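Local coordinates for protein D-xylonate dehydratase (Caulobacter crescentus, PDB 5OYN) that dehydrates D-xylonate to 2-dehydro-3-deoxy-D-arabinonate, and D-gluconate with similar efficiency, as a homotetramer that uses a [2Fe-2S] cluster and magnesium, at residues D22-P27 with E38-Y43; P47-S52 with G88-E93; S182-A187 with H481-G486; V458-G463 with G554-P559; A462-I465 with G469-E472. All blocks are in the same frame, centred on the assembly; numbering follows the deposited sequence.

Interaction 1: D22-P27 with E38-Y43; sequences DWFDNP and ERFMNY. With FES (Fe2/s2 (inorganic) cluster), chain H.
The ring of Phe-24 presents its edge to Phe-40: CD2 and CE2 of Phe-40 lie at that edge, close to the ring plane, and the closest pair is Phe-24 CZ to Phe-40 CD2 at 3.6 Å. Seen from Phe-40 the approach is oblique, with ring centroids 5.9 Å apart and planes at 86°. The third flat group, the guanidinium of Arg-39, has over one face sulfide S1 of a [2Fe-2S] cluster bound on the second subunit, and the Glu-38 carboxylate carbon at its edge. Arg-39 NE bonds Glu-38 OE2 at 2.7 Å in a salt bridge that meets the oxygen from above the carboxylate plane. CG of Arg-39 is anti to the backbone N, and bends at chi2 (67°) and chi3 (53°) fold the chain back beside Glu-38. A leucine in its place would probably leave Glu-38 without its charge mate and S1 without the flat cationic group over it. A type I beta turn runs from Arg-39 to Asn-42, with Asn-42 N bonded to Arg-39 O at 2.9 Å. This N-terminal region lies against the second subunit: Arg-39 packs on Cys-210 of that subunit, a cluster-binding residue, and so reaches across the interface to a neighbour's cofactor, while Trp-23 NE1 bonds Cys-103 O there. Within its own chain, Leu-50 of helix 47-51 touches both phenylalanine rings.

Interaction 2: P47-S52 with G88-E93; sequences PEELRS and GGIPME
Ile-90 meets helix 47-51 with one branch of its side chain, and Glu-49 is its main partner. From CB, which points toward the helix, CG2 runs anti to the backbone N, while CG1 lies anti to the carbonyl carbon and reaches the helix. CG1 comes 4.0 Å from the carbonyl oxygen of Glu-49, a plain van der Waals approach. One atom further, CD1 rests against the aliphatic root of the same residue, 3.9 Å from both Glu-49 CB and Glu-49 CG, and the two side chains cross at about a right angle. The methyl thus packs on the carbon part of Glu-49 while its carboxylate is held by others. OE1 accepts from Thr-46 N, just before the helix, and also pairs with Arg-79 of the third subunit; OE2 pairs with Arg-85 of helix 73-87. Beside this contact a second, looser one joins Leu-50 CD2 to Met-92 CE at 4.3 Å, and Phe-40 also touches Met-92. Gly-88, with positive phi (107°), ends the preceding helix in a Schellman motif and turns the chain into the strand. Strand 90-95 is the outermost strand, within this chain, of the four-stranded parallel sheet, paired with strand 56-61 through a beta-alpha-beta unit whose helix is 73-87. Pro-91 packs on that helix, whereas Ile-90 and Met-92 are covered by helix 47-51.

Interaction 3: S182-A187 with H481-G486; sequences SRRKLA and HLLKKG
Leu-483 of helix 480-484 sets its forked tip against helix 177-187, at Arg-184 and Ala-187, which lie about one turn apart. This helix-to-helix contact joins the part of the chain that matches the N-terminal dehydratase family to the part that matches the C-terminal one, through two helices nearly 300 residues apart in sequence. The apolar interactions carry most of it. CD1 of Leu-483 touches Ala-187 CB at 3.8 Å, and the other methyl, CD2, lies 4.1 Å from Arg-184 CB, with Arg-184 CG only slightly further off. Leu-483 CG stands beside its backbone N, anti to the carbonyl carbon (chi1 -83°), a setting in which the two methyls divide between the two partners. Of Arg-184 only the carbon stem takes part; the chain bends at chi3 and its head leads away to a salt bridge between NH2 and Asp-503. Backbone bonds shape the end of the second helix: Gly-486, at positive phi (89°), closes a Schellman motif, with its N bonded to Leu-483 O at 2.9 Å. Nearby, Arg-183 forms salt bridges with Asp-31 and the terminal carboxylate of His-600, both of the second subunit. The remaining approach is polar on one side only: the extended chain of Lys-484 passes the last residue of helix 177-187, bringing CE to 3.8 Å from Ala-187 O.

Interaction 4: V458-G463 with G554-P559; sequences VIRGAG and GIPAVP
Gly-461 and Val-558 mark where the two backbones run closest, their CA atoms 6.4 Å apart with no hydrogen bond between the segments. The first carries residues of strand 455-460 and turns at Gly-461, whose positive phi (86°) suits a residue without a side chain; the second is extended, with polyproline-like angles from Ile-555 to Ala-557. Gly-461 CA meets Val-558 CG1 at 4.5 Å. The larger contact is made by Arg-460, whose guanidinium has Pro-556 CG over one face, displaced toward the rim of the group and nearest NE at 3.2 Å. With Arg-460 CG between the backbone N and the carbonyl carbon (chi1 60°), a bend at chi2 brings that face against the proline. The head is held by a salt bridge from NE to Asp-435 and by bonds from NH1 to the carbonyl oxygens of Leu-520 and Leu-523. A methionine here would probably leave Asp-435 without its charge partner and Pro-556 without the flat surface it rests on. In the mixed sheet, strand 455-460 lies between strands 426-435 and 492-494, and the proline-containing loop that links helix 544-551 to helix 564-572 passes beside Arg-460 and Gly-461.

Interaction 5: A462-I465 with G469-E472; sequences AGPI and GSAE. With MG (magnesium ion), chain E.
Gly-469 begins the return of the loop by giving its N-H to Pro-464 O at 2.7 Å; the donor stands above the carbonyl plane, 41° out of it. The positive phi of this glycine (67°) favours a residue without a side chain. Ser-470 follows and lies over the backbone of Gly-463 and Pro-464, its CB 3.9 Å from Pro-464 CD. Its CA makes a CA-H...O contact of 3.2 Å with Ala-462 O, while OG, placed between the backbone N and the carbonyl carbon (chi1 35°), has a weak bond from Arg-497. Ala-471 gives the second backbone bond, N to Ala-462 O at 3.1 Å, so that one carbonyl oxygen receives both this N-H and the CA-H of the residue before it. The methyls of Ala-462 and Ala-471 meet loosely beside that bond, CB to CB at 4.5 Å. Glu-472 ends the segment without touching 462-465: its CB points away from that segment, and the extended side chain carries OE2 to the magnesium ion at 2.1 Å. Arg-497 has a weak bond to this OE2 as well. Water 1, at 2.2 Å from the magnesium, is another ligand, and Glu-101, Asp-138 and the carboxylated Lys-139 also belong to the site. Two main-chain bonds thus close a tight loop immediately before a metal ligand, which probably restricts the backbone that leads to Glu-472, and its carboxylate enters an oxygen-rich shell of the kind magnesium prefers.

Overall arrangement
Interactions 1, 2 and 5 are buried, whereas 3 and 4 are only partly so. Interactions 1 and 2 form one continuous apolar patch in which Phe-24 and Phe-40 meet Leu-50 and Met-92, and both face the second subunit. On the opposite side of the chain's centre from these two, interaction 3 joins helices of the two family regions through leucine and alanine methyls. Interactions 4 and 5 share Ala-462 and Gly-463, with centres about 10 Å apart: in 4 a charged head rests on a proline, in 5 backbone hydrogen bonds dominate. Interaction 5 includes a magnesium ligand; interaction 1, whose nearest atoms are about 33 Å from those of 5, borders an iron-sulfur cluster of the second subunit.

Interaction 1: D22-P27 with E38-Y43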
# COMPACT_ATOMS: atom_id res chain seq x y z
N ASP A 22 -30.56 -5.05 5.66
CA ASP A 22 -31.60 -4.54 4.78
C ASP A 22 -31.12 -4.34 3.35
O ASP A 22 -31.95 -4.20 2.44
CB ASP A 22 -32.17 -3.23 5.32
CG ASP A 22 -33.42 -2.80 4.57
OD1 ASP A 22 -34.48 -3.47 4.69
OD2 ASP A 22 -33.34 -1.79 3.82
N TRP A 23 -29.81 -4.31 3.12
CA TRP A 23 -29.26 -4.29 1.77
C TRP A 23 -28.99 -5.70 1.27
O TRP A 23 -29.36 -6.05 0.14
CB TRP A 23 -27.96 -3.49 1.72
CG TRP A 23 -28.06 -2.00 1.64
CD1 TRP A 23 -27.84 -1.24 0.53
CD2 TRP A 23 -28.34 -1.09 2.70
NE1 TRP A 23 -27.99 0.09 0.84
CE2 TRP A 23 -28.29 0.21 2.17
CE3 TRP A 23 -28.63 -1.25 4.06
CZ2 TRP A 23 -28.53 1.34 2.94
CZ3 TRP A 23 -28.87 -0.11 4.83
CH2 TRP A 23 -28.82 1.16 4.26
N PHE A 24 -28.36 -6.53 2.11
CA PHE A 24 -27.77 -7.78 1.69
C PHE A 24 -28.65 -8.99 1.93
O PHE A 24 -28.35 -10.08 1.42
CB PHE A 24 -26.42 -7.98 2.40
CG PHE A 24 -25.40 -6.91 2.08
CD1 PHE A 24 -25.43 -6.25 0.85
CD2 PHE A 24 -24.42 -6.56 3.00
CE1 PHE A 24 -24.50 -5.27 0.56
CE2 PHE A 24 -23.48 -5.58 2.71
CZ PHE A 24 -23.52 -4.93 1.49
N ASP A 25 -29.74 -8.85 2.69
CA ASP A 25 -30.69 -9.93 2.91
C ASP A 25 -32.09 -9.35 3.08
O ASP A 25 -32.80 -9.65 4.04
CB ASP A 25 -30.27 -10.79 4.10
CG ASP A 25 -31.16 -12.00 4.29
OD1 ASP A 25 -31.35 -12.77 3.31
OD2 ASP A 25 -31.68 -12.18 5.41
N ASN A 26 -32.50 -8.51 2.14
CA ASN A 26 -33.79 -7.84 2.23
C ASN A 26 -34.91 -8.85 1.99
O ASN A 26 -34.89 -9.56 0.97
CB ASN A 26 -33.89 -6.69 1.23
CG ASN A 26 -35.13 -5.85 1.44
OD1 ASN A 26 -36.02 -5.83 0.60
ND2 ASN A 26 -35.19 -5.15 2.57
N PRO A 27 -35.91 -8.94 2.89
CA PRO A 27 -36.99 -9.93 2.73
C PRO A 27 -37.85 -9.69 1.50
O PRO A 27 -38.06 -10.61 0.70
CB PRO A 27 -37.81 -9.76 4.02
CG PRO A 27 -37.44 -8.40 4.55
CD PRO A 27 -36.03 -8.15 4.14
N GLU A 38 -23.78 -7.13 -5.55
CA GLU A 38 -23.05 -7.47 -6.77
C GLU A 38 -21.71 -6.75 -6.84
O GLU A 38 -20.66 -7.39 -6.99
CB GLU A 38 -23.94 -7.17 -7.97
CG GLU A 38 -23.23 -7.13 -9.27
CD GLU A 38 -23.12 -5.72 -9.80
OE1 GLU A 38 -23.91 -4.85 -9.34
OE2 GLU A 38 -22.27 -5.49 -10.69
N ARG A 39 -21.71 -5.42 -6.71
CA ARG A 39 -20.48 -4.68 -6.95
C ARG A 39 -19.53 -4.72 -5.76
O ARG A 39 -18.31 -4.69 -5.95
CB ARG A 39 -20.80 -3.23 -7.31
CG ARG A 39 -19.70 -2.58 -8.14
CD ARG A 39 -19.63 -3.22 -9.50
NE ARG A 39 -20.95 -3.21 -10.12
CZ ARG A 39 -21.33 -2.33 -11.04
NH1 ARG A 39 -20.49 -1.39 -11.46
NH2 ARG A 39 -22.56 -2.39 -11.55
N PHE A 40 -20.05 -4.79 -4.53
CA PHE A 40 -19.19 -4.93 -3.36
C PHE A 40 -18.29 -6.15 -3.43
O PHE A 40 -17.45 -6.33 -2.55
CB PHE A 40 -20.04 -5.03 -2.10
CG PHE A 40 -20.24 -3.72 -1.43
CD1 PHE A 40 -19.18 -2.85 -1.26
CD2 PHE A 40 -21.49 -3.35 -0.97
CE1 PHE A 40 -19.36 -1.64 -0.65
CE2 PHE A 40 -21.67 -2.14 -0.35
CZ PHE A 40 -20.60 -1.28 -0.20
N MET A 41 -18.44 -7.01 -4.43
CA MET A 41 -17.60 -8.18 -4.57
C MET A 41 -16.58 -8.03 -5.69
O MET A 41 -15.92 -9.00 -6.05
CB MET A 41 -18.45 -9.43 -4.80
CG MET A 41 -19.56 -9.64 -3.77
SD MET A 41 -20.42 -11.21 -3.89
CE MET A 41 -19.68 -11.90 -5.38
N ASN A 42 -16.43 -6.82 -6.23
CA ASN A 42 -15.66 -6.66 -7.46
C ASN A 42 -14.17 -6.52 -7.21
O ASN A 42 -13.40 -6.48 -8.18
CB ASN A 42 -16.24 -5.49 -8.28
CG ASN A 42 -15.53 -4.15 -8.06
OD1 ASN A 42 -14.78 -3.93 -7.10
ND2 ASN A 42 -15.80 -3.22 -8.99
N TYR A 43 -13.73 -6.46 -5.95
CA TYR A 43 -12.32 -6.57 -5.63
C TYR A 43 -12.02 -7.74 -4.71
O TYR A 43 -10.98 -7.75 -4.05
CB TYR A 43 -11.78 -5.28 -5.01
CG TYR A 43 -12.54 -4.73 -3.81
CD1 TYR A 43 -13.64 -3.90 -3.99
CD2 TYR A 43 -12.12 -5.01 -2.51
CE1 TYR A 43 -14.33 -3.38 -2.90
CE2 TYR A 43 -12.81 -4.49 -1.42
CZ TYR A 43 -13.91 -3.68 -1.63
OH TYR A 43 -14.59 -3.16 -0.57
FE1 FES H . -20.86 2.48 -9.98
FE2 FES H . -22.79 1.37 -12.16
S1 FES H . -22.64 1.19 -9.97
S2 FES H . -20.94 2.59 -12.18

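Interaction 2: P47-S52 with G88-E93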
# COMPACT_ATOMS: atom_id res chain seq x y z
N PRO A 47 -19.14 -13.82 -1.26
CA PRO A 47 -20.54 -13.70 -0.83
C PRO A 47 -20.75 -14.12 0.61
O PRO A 47 -21.57 -13.52 1.32
CB PRO A 47 -21.29 -14.61 -1.81
CG PRO A 47 -20.37 -14.75 -2.97
CD PRO A 47 -19.00 -14.72 -2.41
N GLU A 48 -20.00 -15.13 1.08
CA GLU A 48 -20.16 -15.58 2.46
C GLU A 48 -19.81 -14.48 3.44
O GLU A 48 -20.36 -14.45 4.55
CB GLU A 48 -19.30 -16.82 2.69
CG GLU A 48 -17.93 -16.54 3.26
CD GLU A 48 -17.17 -17.82 3.57
OE1 GLU A 48 -16.67 -17.96 4.71
OE2 GLU A 48 -17.07 -18.68 2.67
N GLU A 49 -18.94 -13.55 3.06
CA GLU A 49 -18.64 -12.43 3.94
C GLU A 49 -19.84 -11.51 4.08
O GLU A 49 -20.26 -11.20 5.20
CB GLU A 49 -17.45 -11.64 3.40
CG GLU A 49 -16.11 -12.26 3.72
CD GLU A 49 -15.01 -11.68 2.86
OE1 GLU A 49 -15.05 -11.94 1.64
OE2 GLU A 49 -14.14 -10.96 3.40
N LEU A 50 -20.41 -11.08 2.96
CA LEU A 50 -21.48 -10.10 3.00
C LEU A 50 -22.83 -10.68 3.39
O LEU A 50 -23.78 -9.92 3.61
CB LEU A 50 -21.60 -9.41 1.63
CG LEU A 50 -20.43 -8.50 1.24
CD1 LEU A 50 -20.36 -8.31 -0.28
CD2 LEU A 50 -20.53 -7.16 1.95
N ARG A 51 -22.95 -12.01 3.48
CA ARG A 51 -24.25 -12.64 3.71
C ARG A 51 -24.29 -13.49 4.97
O ARG A 51 -25.28 -14.20 5.20
CB ARG A 51 -24.64 -13.49 2.49
CG ARG A 51 -24.81 -12.68 1.21
CD ARG A 51 -26.05 -13.14 0.46
NE ARG A 51 -25.88 -14.48 -0.11
CZ ARG A 51 -26.86 -15.21 -0.62
NH1 ARG A 51 -28.10 -14.73 -0.64
NH2 ARG A 51 -26.62 -16.41 -1.11
N SER A 52 -23.25 -13.46 5.79
CA SER A 52 -23.20 -14.26 7.00
C SER A 52 -23.73 -13.53 8.22
O SER A 52 -23.69 -14.08 9.33
CB SER A 52 -21.76 -14.71 7.27
OG SER A 52 -20.96 -13.58 7.57
N GLY A 88 -14.72 -10.46 14.46
CA GLY A 88 -15.87 -10.97 13.75
C GLY A 88 -16.71 -10.01 12.94
O GLY A 88 -17.85 -10.32 12.64
N GLY A 89 -16.18 -8.84 12.58
CA GLY A 89 -16.84 -7.93 11.68
C GLY A 89 -16.17 -7.91 10.31
O GLY A 89 -15.18 -8.59 10.04
N ILE A 90 -16.76 -7.11 9.43
CA ILE A 90 -16.28 -6.92 8.07
C ILE A 90 -15.94 -5.44 7.92
O ILE A 90 -16.83 -4.59 8.00
CB ILE A 90 -17.33 -7.35 7.02
CG1 ILE A 90 -17.73 -8.81 7.21
CG2 ILE A 90 -16.83 -7.09 5.61
CD1 ILE A 90 -16.69 -9.80 6.73
N PRO A 91 -14.68 -5.07 7.70
CA PRO A 91 -14.35 -3.65 7.61
C PRO A 91 -14.64 -3.08 6.23
O PRO A 91 -14.63 -3.78 5.21
CB PRO A 91 -12.85 -3.61 7.93
CG PRO A 91 -12.35 -4.99 7.61
CD PRO A 91 -13.51 -5.94 7.50
N MET A 92 -14.92 -1.77 6.22
CA MET A 92 -15.18 -0.99 5.01
C MET A 92 -14.56 0.38 5.27
O MET A 92 -15.13 1.19 6.01
CB MET A 92 -16.67 -0.83 4.72
CG MET A 92 -17.32 -2.02 4.11
SD MET A 92 -17.05 -2.13 2.34
CE MET A 92 -18.06 -3.58 1.96
N GLU A 93 -13.41 0.63 4.66
CA GLU A 93 -12.76 1.93 4.81
C GLU A 93 -13.32 2.87 3.77
O GLU A 93 -13.63 2.46 2.65
CB GLU A 93 -11.25 1.79 4.67
CG GLU A 93 -10.45 3.06 4.92
CD GLU A 93 -9.00 2.91 4.45
OE1 GLU A 93 -8.26 3.92 4.48
OE2 GLU A 93 -8.62 1.77 4.05

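Interaction 3: S182-A187 with H481-G486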
# COMPACT_ATOMS: atom_id res chain seq x y z
N SER A 182 8.48 32.74 17.48
CA SER A 182 9.42 33.20 16.48
C SER A 182 8.96 34.48 15.82
O SER A 182 9.81 35.22 15.30
CB SER A 182 9.67 32.11 15.43
OG SER A 182 10.60 31.16 15.93
N ARG A 183 7.65 34.75 15.82
CA ARG A 183 7.16 36.05 15.36
C ARG A 183 7.70 37.17 16.23
O ARG A 183 7.96 38.28 15.74
CB ARG A 183 5.63 36.06 15.35
CG ARG A 183 5.00 35.38 14.13
CD ARG A 183 3.74 36.10 13.64
NE ARG A 183 2.51 35.44 14.07
CZ ARG A 183 1.37 35.38 13.35
NH1 ARG A 183 1.28 35.94 12.16
NH2 ARG A 183 0.31 34.76 13.85
N ARG A 184 7.91 36.90 17.52
CA ARG A 184 8.40 37.93 18.44
C ARG A 184 9.90 38.15 18.29
O ARG A 184 10.36 39.30 18.34
CB ARG A 184 8.05 37.53 19.88
CG ARG A 184 6.55 37.42 20.10
CD ARG A 184 6.23 37.20 21.55
NE ARG A 184 5.14 36.24 21.73
CZ ARG A 184 5.24 35.14 22.47
NH1 ARG A 184 6.38 34.87 23.10
NH2 ARG A 184 4.20 34.32 22.58
N LYS A 185 10.66 37.08 18.10
CA LYS A 185 12.11 37.22 17.99
C LYS A 185 12.51 37.80 16.63
O LYS A 185 13.52 38.50 16.54
CB LYS A 185 12.77 35.88 18.24
CG LYS A 185 12.21 35.17 19.47
CD LYS A 185 13.28 34.35 20.17
CE LYS A 185 12.81 32.91 20.38
NZ LYS A 185 12.48 32.62 21.80
N LEU A 186 11.74 37.52 15.59
CA LEU A 186 12.01 38.14 14.29
C LEU A 186 11.73 39.63 14.31
O LEU A 186 12.43 40.40 13.65
CB LEU A 186 11.20 37.46 13.20
CG LEU A 186 11.44 37.97 11.78
CD1 LEU A 186 12.73 37.37 11.22
CD2 LEU A 186 10.25 37.65 10.88
N ALA A 187 10.69 40.05 15.04
CA ALA A 187 10.43 41.47 15.20
C ALA A 187 11.51 42.14 16.04
O ALA A 187 12.04 43.19 15.67
CB ALA A 187 9.04 41.69 15.81
N HIS A 481 8.42 48.27 18.78
CA HIS A 481 9.10 49.12 19.75
C HIS A 481 8.88 48.63 21.17
O HIS A 481 9.80 48.70 22.00
CB HIS A 481 8.68 50.59 19.57
CG HIS A 481 7.35 50.93 20.17
ND1 HIS A 481 6.22 51.17 19.40
CD2 HIS A 481 6.96 51.12 21.46
CE1 HIS A 481 5.20 51.47 20.19
NE2 HIS A 481 5.63 51.44 21.44
N LEU A 482 7.70 48.08 21.46
CA LEU A 482 7.44 47.50 22.78
C LEU A 482 8.14 46.16 22.96
O LEU A 482 8.68 45.88 24.04
CB LEU A 482 5.93 47.35 23.00
CG LEU A 482 5.21 48.63 23.42
CD1 LEU A 482 3.87 48.76 22.73
CD2 LEU A 482 5.05 48.67 24.93
N LEU A 483 8.14 45.32 21.92
CA LEU A 483 8.87 44.06 21.99
C LEU A 483 10.33 44.30 22.32
O LEU A 483 10.90 43.61 23.17
CB LEU A 483 8.73 43.29 20.67
CG LEU A 483 7.45 42.46 20.51
CD1 LEU A 483 7.20 42.03 19.07
CD2 LEU A 483 7.46 41.27 21.46
N LYS A 484 10.94 45.29 21.67
CA LYS A 484 12.35 45.59 21.92
C LYS A 484 12.59 46.09 23.34
O LYS A 484 13.71 45.96 23.84
CB LYS A 484 12.86 46.60 20.88
CG LYS A 484 13.04 45.98 19.49
CD LYS A 484 13.41 47.00 18.42
CE LYS A 484 13.68 46.30 17.08
NZ LYS A 484 13.73 47.24 15.90
N LYS A 485 11.56 46.62 24.01
CA LYS A 485 11.66 47.00 25.41
C LYS A 485 11.41 45.83 26.36
O LYS A 485 11.44 46.03 27.58
CB LYS A 485 10.68 48.13 25.74
CG LYS A 485 10.80 49.37 24.87
CD LYS A 485 9.57 50.26 25.08
CE LYS A 485 9.71 51.64 24.43
NZ LYS A 485 8.40 52.38 24.36
N GLY A 486 11.17 44.63 25.84
CA GLY A 486 10.94 43.46 26.67
C GLY A 486 9.50 43.22 27.08
O GLY A 486 9.24 42.37 27.94

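Interaction 4: V458-G463 with G554-P559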
# COMPACT_ATOMS: atom_id res chain seq x y z
N VAL A 458 -7.42 44.74 19.82
CA VAL A 458 -8.76 44.25 19.55
C VAL A 458 -8.86 43.99 18.06
O VAL A 458 -8.40 44.80 17.25
CB VAL A 458 -9.85 45.25 20.01
CG1 VAL A 458 -11.23 44.78 19.58
CG2 VAL A 458 -9.81 45.42 21.52
N ILE A 459 -9.45 42.85 17.70
CA ILE A 459 -9.64 42.48 16.31
C ILE A 459 -11.10 42.06 16.14
O ILE A 459 -11.67 41.41 17.02
CB ILE A 459 -8.67 41.34 15.89
CG1 ILE A 459 -8.86 40.99 14.41
CG2 ILE A 459 -8.85 40.12 16.78
CD1 ILE A 459 -7.61 40.43 13.77
N ARG A 460 -11.70 42.47 15.02
CA ARG A 460 -13.11 42.20 14.77
C ARG A 460 -13.30 41.81 13.31
O ARG A 460 -12.47 42.10 12.45
CB ARG A 460 -14.00 43.41 15.10
CG ARG A 460 -13.66 44.67 14.31
CD ARG A 460 -14.90 45.52 14.00
NE ARG A 460 -14.49 46.87 13.59
CZ ARG A 460 -14.57 47.95 14.36
NH1 ARG A 460 -15.06 47.86 15.59
NH2 ARG A 460 -14.15 49.13 13.90
N GLY A 461 -14.43 41.16 13.05
CA GLY A 461 -14.73 40.61 11.74
C GLY A 461 -14.18 39.22 11.50
O GLY A 461 -14.20 38.75 10.35
N ALA A 462 -13.71 38.54 12.55
CA ALA A 462 -13.09 37.23 12.44
C ALA A 462 -13.98 36.13 13.01
O ALA A 462 -13.48 35.06 13.39
CB ALA A 462 -11.72 37.23 13.11
N GLY A 463 -15.28 36.35 13.06
CA GLY A 463 -16.17 35.35 13.58
C GLY A 463 -16.72 34.48 12.48
O GLY A 463 -16.36 34.62 11.30
N GLY A 554 -23.41 52.01 11.20
CA GLY A 554 -23.51 50.67 10.64
C GLY A 554 -22.40 49.75 11.12
O GLY A 554 -21.43 50.15 11.77
N ILE A 555 -22.57 48.47 10.77
CA ILE A 555 -21.59 47.43 11.10
C ILE A 555 -20.35 47.62 10.24
O ILE A 555 -20.48 47.93 9.04
CB ILE A 555 -22.20 46.05 10.88
CG1 ILE A 555 -23.59 45.94 11.52
CG2 ILE A 555 -21.29 44.96 11.41
CD1 ILE A 555 -24.59 45.20 10.66
N PRO A 556 -19.15 47.46 10.78
CA PRO A 556 -17.95 47.48 9.93
C PRO A 556 -18.04 46.44 8.82
O PRO A 556 -18.74 45.43 8.93
CB PRO A 556 -16.81 47.16 10.91
CG PRO A 556 -17.33 47.60 12.25
CD PRO A 556 -18.82 47.39 12.22
N ALA A 557 -17.32 46.71 7.73
CA ALA A 557 -17.46 45.92 6.51
C ALA A 557 -16.75 44.58 6.64
O ALA A 557 -15.76 44.43 7.36
CB ALA A 557 -16.91 46.69 5.31
N VAL A 558 -17.27 43.59 5.92
CA VAL A 558 -16.69 42.24 5.90
C VAL A 558 -16.67 41.73 4.47
O VAL A 558 -17.55 42.04 3.66
CB VAL A 558 -17.47 41.26 6.79
CG1 VAL A 558 -17.30 41.62 8.24
CG2 VAL A 558 -18.94 41.22 6.41
N PRO A 559 -15.65 40.92 4.13
CA PRO A 559 -15.47 40.51 2.73
C PRO A 559 -16.66 39.75 2.17
O PRO A 559 -17.33 38.98 2.87
CB PRO A 559 -14.22 39.62 2.79
CG PRO A 559 -13.49 40.07 4.01
CD PRO A 559 -14.57 40.42 4.99

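Interaction 5: A462-I465 with G469-E472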
# COMPACT_ATOMS: atom_id res chain seq x y z
N ALA A 462 -13.71 38.54 12.55
CA ALA A 462 -13.09 37.23 12.44
C ALA A 462 -13.98 36.13 13.01
O ALA A 462 -13.48 35.06 13.39
CB ALA A 462 -11.72 37.23 13.11
N GLY A 463 -15.28 36.35 13.06
CA GLY A 463 -16.17 35.35 13.58
C GLY A 463 -16.72 34.48 12.48
O GLY A 463 -16.36 34.62 11.30
N PRO A 464 -17.61 33.56 12.84
CA PRO A 464 -18.18 32.63 11.85
C PRO A 464 -18.75 33.31 10.62
O PRO A 464 -18.70 32.73 9.52
CB PRO A 464 -19.28 31.90 12.64
CG PRO A 464 -18.83 31.97 14.07
CD PRO A 464 -17.98 33.21 14.23
N ILE A 465 -19.29 34.52 10.76
CA ILE A 465 -19.91 35.21 9.64
C ILE A 465 -18.93 36.16 8.98
O ILE A 465 -18.86 36.25 7.75
CB ILE A 465 -21.18 35.94 10.11
CG1 ILE A 465 -22.14 34.98 10.82
CG2 ILE A 465 -21.88 36.62 8.95
CD1 ILE A 465 -22.76 33.94 9.91
N GLY A 469 -16.35 31.63 8.71
CA GLY A 469 -15.73 30.63 9.56
C GLY A 469 -14.77 31.34 10.48
O GLY A 469 -13.93 32.10 10.01
N SER A 470 -14.87 31.15 11.79
CA SER A 470 -14.02 31.94 12.68
C SER A 470 -12.55 31.63 12.41
O SER A 470 -12.20 30.55 11.93
CB SER A 470 -14.38 31.64 14.13
OG SER A 470 -14.75 30.27 14.27
N ALA A 471 -11.68 32.60 12.69
CA ALA A 471 -10.27 32.51 12.34
C ALA A 471 -9.37 32.65 13.57
O ALA A 471 -9.69 33.38 14.52
CB ALA A 471 -9.89 33.56 11.31
N GLU A 472 -8.23 31.96 13.53
CA GLU A 472 -7.25 31.97 14.61
C GLU A 472 -6.35 33.18 14.42
O GLU A 472 -5.21 33.07 13.96
CB GLU A 472 -6.43 30.68 14.62
CG GLU A 472 -7.20 29.41 14.98
CD GLU A 472 -6.36 28.12 14.90
OE1 GLU A 472 -5.21 28.12 14.38
OE2 GLU A 472 -6.89 27.06 15.37
MG MG E . -6.58 25.03 15.02
O HOH W 1 -5.45 25.05 16.86